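Local coordinates for glutamate--tRNA ligase (Elizabethkingia anophelis, PDB 6B1Z), which attaches glutamate to its cognate tRNA in an ATP-dependent reaction, as a class I aminoacyl-tRNA synthetase, at residues D100-Q105 / D218-I223; D403-N406 / F411-A414. All coordinates share one frame; numbering follows the deposited sequence.

Contact 1. Residues D100-Q105 / D218-I223; sequences DRYTEQ and DHEMKI. With EDO (1,2-ethanediol), chain V.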
loop_
_atom_site.group_PDB
_atom_site.type_symbol
_atom_site.label_atom_id
_atom_site.label_comp_id
_atom_site.label_asym_id
_atom_site.label_seq_id
_atom_site.Cartn_x
_atom_site.Cartn_y
_atom_site.Cartn_z
ATOM N N ASP A 100 13.781 -24.291 -19.758
ATOM C CA ASP A 100 14.552 -25.485 -20.114
ATOM C C ASP A 100 15.672 -25.150 -21.088
ATOM O O ASP A 100 16.789 -25.667 -20.966
ATOM C CB ASP A 100 13.630 -26.537 -20.728
ATOM C CG ASP A 100 12.735 -27.203 -19.706
ATOM O OD1 ASP A 100 12.904 -26.987 -18.490
ATOM O OD2 ASP A 100 11.821 -27.941 -20.147
ATOM N N ARG A 101 15.390 -24.282 -22.058
ATOM C CA ARG A 101 16.401 -23.859 -23.021
ATOM C C ARG A 101 17.602 -23.241 -22.311
ATOM O O ARG A 101 18.756 -23.577 -22.610
ATOM C CB ARG A 101 15.761 -22.875 -24.011
ATOM C CG ARG A 101 16.695 -22.224 -25.017
ATOM C CD ARG A 101 15.917 -21.693 -26.238
ATOM N NE ARG A 101 15.301 -20.384 -26.024
ATOM C CZ ARG A 101 13.987 -20.162 -25.979
ATOM N NH1 ARG A 101 13.126 -21.163 -26.135
ATOM N NH2 ARG A 101 13.531 -18.930 -25.783
ATOM N N TYR A 102 17.344 -22.359 -21.339
ATOM C CA TYR A 102 18.432 -21.658 -20.671
ATOM C C TYR A 102 19.074 -22.484 -19.574
ATOM O O TYR A 102 20.253 -22.265 -19.262
ATOM C CB TYR A 102 17.924 -20.312 -20.155
ATOM C CG TYR A 102 17.616 -19.405 -21.323
ATOM C CD1 TYR A 102 18.565 -19.176 -22.307
ATOM C CD2 TYR A 102 16.359 -18.835 -21.479
ATOM C CE1 TYR A 102 18.293 -18.370 -23.390
ATOM C CE2 TYR A 102 16.080 -18.023 -22.558
ATOM C CZ TYR A 102 17.051 -17.793 -23.506
ATOM O OH TYR A 102 16.773 -16.988 -24.587
ATOM N N THR A 103 18.352 -23.449 -19.009
ATOM C CA THR A 103 19.002 -24.420 -18.134
ATOM C C THR A 103 20.057 -25.216 -18.901
ATOM O O THR A 103 21.180 -25.406 -18.417
ATOM C CB THR A 103 17.947 -25.342 -17.519
ATOM O OG1 THR A 103 17.117 -24.584 -16.636
ATOM C CG2 THR A 103 18.597 -26.470 -16.737
ATOM N N GLU A 104 19.721 -25.674 -20.112
ATOM C CA GLU A 104 20.704 -26.372 -20.940
ATOM C C GLU A 104 21.909 -25.477 -21.221
ATOM O O GLU A 104 23.060 -25.941 -21.185
ATOM C CB GLU A 104 20.054 -26.844 -22.246
ATOM C CG GLU A 104 21.013 -27.596 -23.164
ATOM C CD GLU A 104 20.436 -27.853 -24.545
ATOM O OE1 GLU A 104 19.261 -27.500 -24.780
ATOM O OE2 GLU A 104 21.167 -28.406 -25.397
ATOM N N GLN A 105 21.666 -24.186 -21.469
ATOM C CA GLN A 105 22.760 -23.266 -21.776
ATOM C C GLN A 105 23.698 -23.104 -20.585
ATOM O O GLN A 105 24.923 -23.241 -20.724
ATOM C CB GLN A 105 22.212 -21.907 -22.216
ATOM C CG GLN A 105 23.307 -20.934 -22.636
ATOM C CD GLN A 105 22.790 -19.564 -22.999
ATOM O OE1 GLN A 105 21.711 -19.425 -23.585
ATOM N NE2 GLN A 105 23.562 -18.534 -22.663
ATOM N N ASP A 218 13.849 -11.171 -17.391
ATOM C CA ASP A 218 14.249 -9.788 -17.624
ATOM C C ASP A 218 15.016 -9.663 -18.934
ATOM O O ASP A 218 14.837 -8.696 -19.681
ATOM C CB ASP A 218 15.056 -9.264 -16.436
ATOM C CG ASP A 218 14.197 -9.070 -15.211
ATOM O OD1 ASP A 218 14.752 -8.932 -14.105
ATOM O OD2 ASP A 218 12.942 -9.060 -15.377
ATOM N N HIS A 219 15.845 -10.658 -19.254
ATOM C CA HIS A 219 16.517 -10.674 -20.547
ATOM C C HIS A 219 15.518 -10.834 -21.690
ATOM O O HIS A 219 15.509 -10.031 -22.636
ATOM C CB HIS A 219 17.553 -11.800 -20.562
ATOM C CG HIS A 219 18.280 -11.932 -21.864
ATOM N ND1 HIS A 219 19.252 -11.043 -22.267
ATOM C CD2 HIS A 219 18.171 -12.847 -22.853
ATOM C CE1 HIS A 219 19.714 -11.406 -23.449
ATOM N NE2 HIS A 219 19.074 -12.497 -23.831
ATOM N N GLU A 220 14.664 -11.868 -21.619
ATOM C CA GLU A 220 13.737 -12.151 -22.710
ATOM C C GLU A 220 12.752 -11.009 -22.935
ATOM O O GLU A 220 12.381 -10.724 -24.085
ATOM C CB GLU A 220 12.973 -13.450 -22.437
ATOM C CG GLU A 220 13.842 -14.702 -22.487
ATOM C CD GLU A 220 14.521 -14.907 -23.826
ATOM O OE1 GLU A 220 13.865 -15.420 -24.755
ATOM O OE2 GLU A 220 15.711 -14.552 -23.953
ATOM N N MET A 221 12.302 -10.360 -21.860
ATOM C CA MET A 221 11.318 -9.286 -21.971
ATOM C C MET A 221 11.971 -7.926 -22.178
ATOM O O MET A 221 11.269 -6.906 -22.167
ATOM C CB MET A 221 10.420 -9.258 -20.731
ATOM C CG MET A 221 9.631 -10.544 -20.536
ATOM S SD MET A 221 8.495 -10.461 -19.143
ATOM C CE MET A 221 7.619 -12.018 -19.386
ATOM N N LYS A 222 13.294 -7.902 -22.392
ATOM C CA LYS A 222 14.033 -6.689 -22.742
ATOM C C LYS A 222 13.842 -5.602 -21.686
ATOM O O LYS A 222 13.699 -4.416 -21.998
ATOM C CB LYS A 222 13.656 -6.193 -24.146
ATOM C CG LYS A 222 13.922 -7.272 -25.230
ATOM C CD LYS A 222 14.014 -6.687 -26.622
ATOM C CE LYS A 222 14.105 -7.792 -27.670
ATOM N NZ LYS A 222 15.278 -8.691 -27.461
ATOM N N ILE A 223 13.854 -6.021 -20.420
ATOM C CA ILE A 223 13.776 -5.088 -19.298
ATOM C C ILE A 223 15.056 -4.262 -19.230
ATOM O O ILE A 223 16.171 -4.795 -19.338
ATOM C CB ILE A 223 13.542 -5.856 -17.990
ATOM C CG1 ILE A 223 12.212 -6.621 -18.048
ATOM C CG2 ILE A 223 13.589 -4.912 -16.775
ATOM C CD1 ILE A 223 10.995 -5.738 -18.349
HETATM C C1 EDO V . 16.443 -10.269 -11.460
HETATM O O1 EDO V . 16.942 -11.220 -10.517
HETATM C C2 EDO V . 17.597 -9.424 -11.970
HETATM O O2 EDO V . 17.318 -8.997 -13.310
HETATM O O HOH W 1 14.632 -16.500 -26.910
#
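Tyr102 OH makes a weak hydrogen bond with Glu220 OE2 (2.7 Å), the two side chains coming from opposite directions. Ring and carboxylate planes stand 61° apart. The bend of Glu220 at chi2 (-59°) turns its carboxylate against the ring, Glu220 CD lying 3.7 Å from Tyr102 CE2.

The charged pairing is looser. Arg101 offers the edge of its guanidinium, and NH2 forms a long salt bridge with Glu220 OE1 (3.7 Å). A water supplements it: it accepts from Arg101 NH2 at 2.9 Å and donates to Glu220 OE1 over a distance so short that its exact length is doubtful, and it also bonds Tyr102 OH, thereby linking all three side chains.

In 218-223, Asp218 OD1 takes a hydrogen bond from O2 of an ethanediol, probably a crystallisation additive, while OD2 pairs with Arg15 and Arg49. A Schellman motif with Lys222 at C-prime closes helix 210-220. This is a surface contact within the class I catalytic domain, bridging helix 96-106 to the C-terminal end of helix 210-220, with Trp248 meeting Tyr102 edge-to-face and stacking on His219, and Met246 of helix 236-246 touching Tyr102.

Contact 2. Residues D403-N406 / F411-A414; sequences DIYN and FFHA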
loop_
_atom_site.group_PDB
_atom_site.type_symbol
_atom_site.label_atom_id
_atom_site.label_comp_id
_atom_site.label_asym_id
_atom_site.label_seq_id
_atom_site.Cartn_x
_atom_site.Cartn_y
_atom_site.Cartn_z
ATOM N N ASP A 403 -17.064 10.479 8.512
ATOM C CA ASP A 403 -17.027 11.457 9.604
ATOM C C ASP A 403 -18.176 12.451 9.496
ATOM O O ASP A 403 -18.626 12.989 10.514
ATOM C CB ASP A 403 -15.720 12.264 9.597
ATOM C CG ASP A 403 -14.479 11.422 9.769
ATOM O OD1 ASP A 403 -14.575 10.241 10.159
ATOM O OD2 ASP A 403 -13.391 11.993 9.524
ATOM N N ILE A 404 -18.631 12.736 8.271
ATOM C CA ILE A 404 -19.721 13.689 8.082
ATOM C C ILE A 404 -20.997 13.209 8.772
ATOM O O ILE A 404 -21.773 14.022 9.299
ATOM C CB ILE A 404 -19.937 13.922 6.574
ATOM C CG1 ILE A 404 -18.674 14.525 5.950
ATOM C CG2 ILE A 404 -21.143 14.864 6.327
ATOM C CD1 ILE A 404 -18.745 14.652 4.428
ATOM N N TYR A 405 -21.228 11.896 8.810
ATOM C CA TYR A 405 -22.322 11.376 9.626
ATOM C C TYR A 405 -21.915 11.216 11.089
ATOM O O TYR A 405 -22.616 11.683 11.994
ATOM C CB TYR A 405 -22.811 10.029 9.088
ATOM C CG TYR A 405 -23.829 9.407 10.029
ATOM C CD1 TYR A 405 -25.115 9.919 10.123
ATOM C CD2 TYR A 405 -23.480 8.342 10.856
ATOM C CE1 TYR A 405 -26.035 9.378 10.998
ATOM C CE2 TYR A 405 -24.392 7.798 11.743
ATOM C CZ TYR A 405 -25.671 8.320 11.803
ATOM O OH TYR A 405 -26.590 7.782 12.681
ATOM N N ASN A 406 -20.794 10.546 11.341
ATOM C CA ASN A 406 -20.487 10.163 12.716
ATOM C C ASN A 406 -20.290 11.375 13.613
ATOM O O ASN A 406 -20.598 11.313 14.808
ATOM C CB ASN A 406 -19.253 9.275 12.745
ATOM C CG ASN A 406 -19.531 7.887 12.220
ATOM O OD1 ASN A 406 -20.621 7.341 12.430
ATOM N ND2 ASN A 406 -18.553 7.302 11.550
ATOM N N PHE A 411 -27.780 16.152 13.075
ATOM C CA PHE A 411 -28.618 16.482 11.929
ATOM C C PHE A 411 -29.788 15.526 11.799
ATOM O O PHE A 411 -30.797 15.872 11.173
ATOM C CB PHE A 411 -27.810 16.457 10.625
ATOM C CG PHE A 411 -26.865 17.616 10.462
ATOM C CD1 PHE A 411 -27.342 18.915 10.329
ATOM C CD2 PHE A 411 -25.499 17.402 10.396
ATOM C CE1 PHE A 411 -26.467 19.979 10.153
ATOM C CE2 PHE A 411 -24.618 18.466 10.231
ATOM C CZ PHE A 411 -25.106 19.753 10.110
ATOM N N PHE A 412 -29.672 14.335 12.378
ATOM C CA PHE A 412 -30.619 13.254 12.165
ATOM C C PHE A 412 -31.278 12.747 13.439
ATOM O O PHE A 412 -32.310 12.072 13.348
ATOM C CB PHE A 412 -29.911 12.082 11.465
ATOM C CG PHE A 412 -29.002 12.510 10.348
ATOM C CD1 PHE A 412 -29.522 12.840 9.102
ATOM C CD2 PHE A 412 -27.633 12.598 10.545
ATOM C CE1 PHE A 412 -28.689 13.240 8.075
ATOM C CE2 PHE A 412 -26.795 12.999 9.520
ATOM C CZ PHE A 412 -27.325 13.319 8.287
ATOM N N HIS A 413 -30.725 13.057 14.612
ATOM C CA HIS A 413 -31.215 12.536 15.887
ATOM C C HIS A 413 -31.237 13.653 16.918
ATOM O O HIS A 413 -30.264 14.403 17.041
ATOM C CB HIS A 413 -30.329 11.392 16.398
ATOM C CG HIS A 413 -30.028 10.347 15.369
ATOM N ND1 HIS A 413 -30.971 9.446 14.923
ATOM C CD2 HIS A 413 -28.882 10.052 14.708
ATOM C CE1 HIS A 413 -30.422 8.642 14.030
ATOM N NE2 HIS A 413 -29.155 8.990 13.879
ATOM N N ALA A 414 -32.337 13.749 17.679
ATOM C CA ALA A 414 -32.407 14.737 18.744
ATOM C C ALA A 414 -31.566 14.298 19.941
ATOM O O ALA A 414 -31.396 13.101 20.188
ATOM C CB ALA A 414 -33.853 14.944 19.183
#
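Tyr405 meets two consecutive loop residues with different parts of its ring: Phe412 lies along one edge and His413 is at the hydroxyl. Its CG stands anti to the backbone N (chi1 173°), which carries the ring off the helix toward the loop.

Against Phe412 the two rings are inclined, with planes at 38° and centroids 5.5 Å apart, an oblique aromatic pair. The touching atoms are the CD1–CE1 side of the tyrosine and the CD2–CE2 side of the phenylalanine. Tyr405 CD1 to Phe412 CE2 measures 3.6 Å, and Phe412 CE2 lies near the plane of the tyrosine ring. This is an apolar contact between ring carbons.

His413 crosses Tyr405 at about a right angle and points its NE2 at the phenol oxygen. Tyr405 OH and His413 NE2 are 3.1 Å apart in a hydrogen bond that either could donate, and the hydroxyl lies in the plane of the imidazole, at its edge. Within the loop the side chains also layer on one another: Phe411 CB sits 3.7 Å above the centre of the Phe412 ring, and Phe412 CB lies over a face of the imidazole, offset toward the rim.

Leu375 of helix 364-377 touches both Tyr405 and Phe412, while Ile390 of helix 384-394 reaches Phe412. Tyr405 and Phe412, with the histidine bond at the exposed end, tie the loop back onto helix 401-406, within the helical anticodon-binding domain characteristic of bacterial GluRS.

In the fold
Contact 1 belongs to the catalytic domain and contact 2 to the anticodon-binding domain; their centres are about 61 Å apart, on opposite sides of the chain's centre, and they share no helix or strand. Contact 1 is a surface contact between elements more than a hundred residues apart in sequence, and its chemistry is polar: charge, hydroxyl and a bridging water. Contact 2 is local, joining a helix to the loop that follows it. It is partly buried, with aromatic carbon doing most of the work and its one polar bond toward the exposed histidine. In both, a helical tyrosine uses its hydroxyl, on a carboxylate in 100-105/218-223 and on an imidazole in 403-406/411-414.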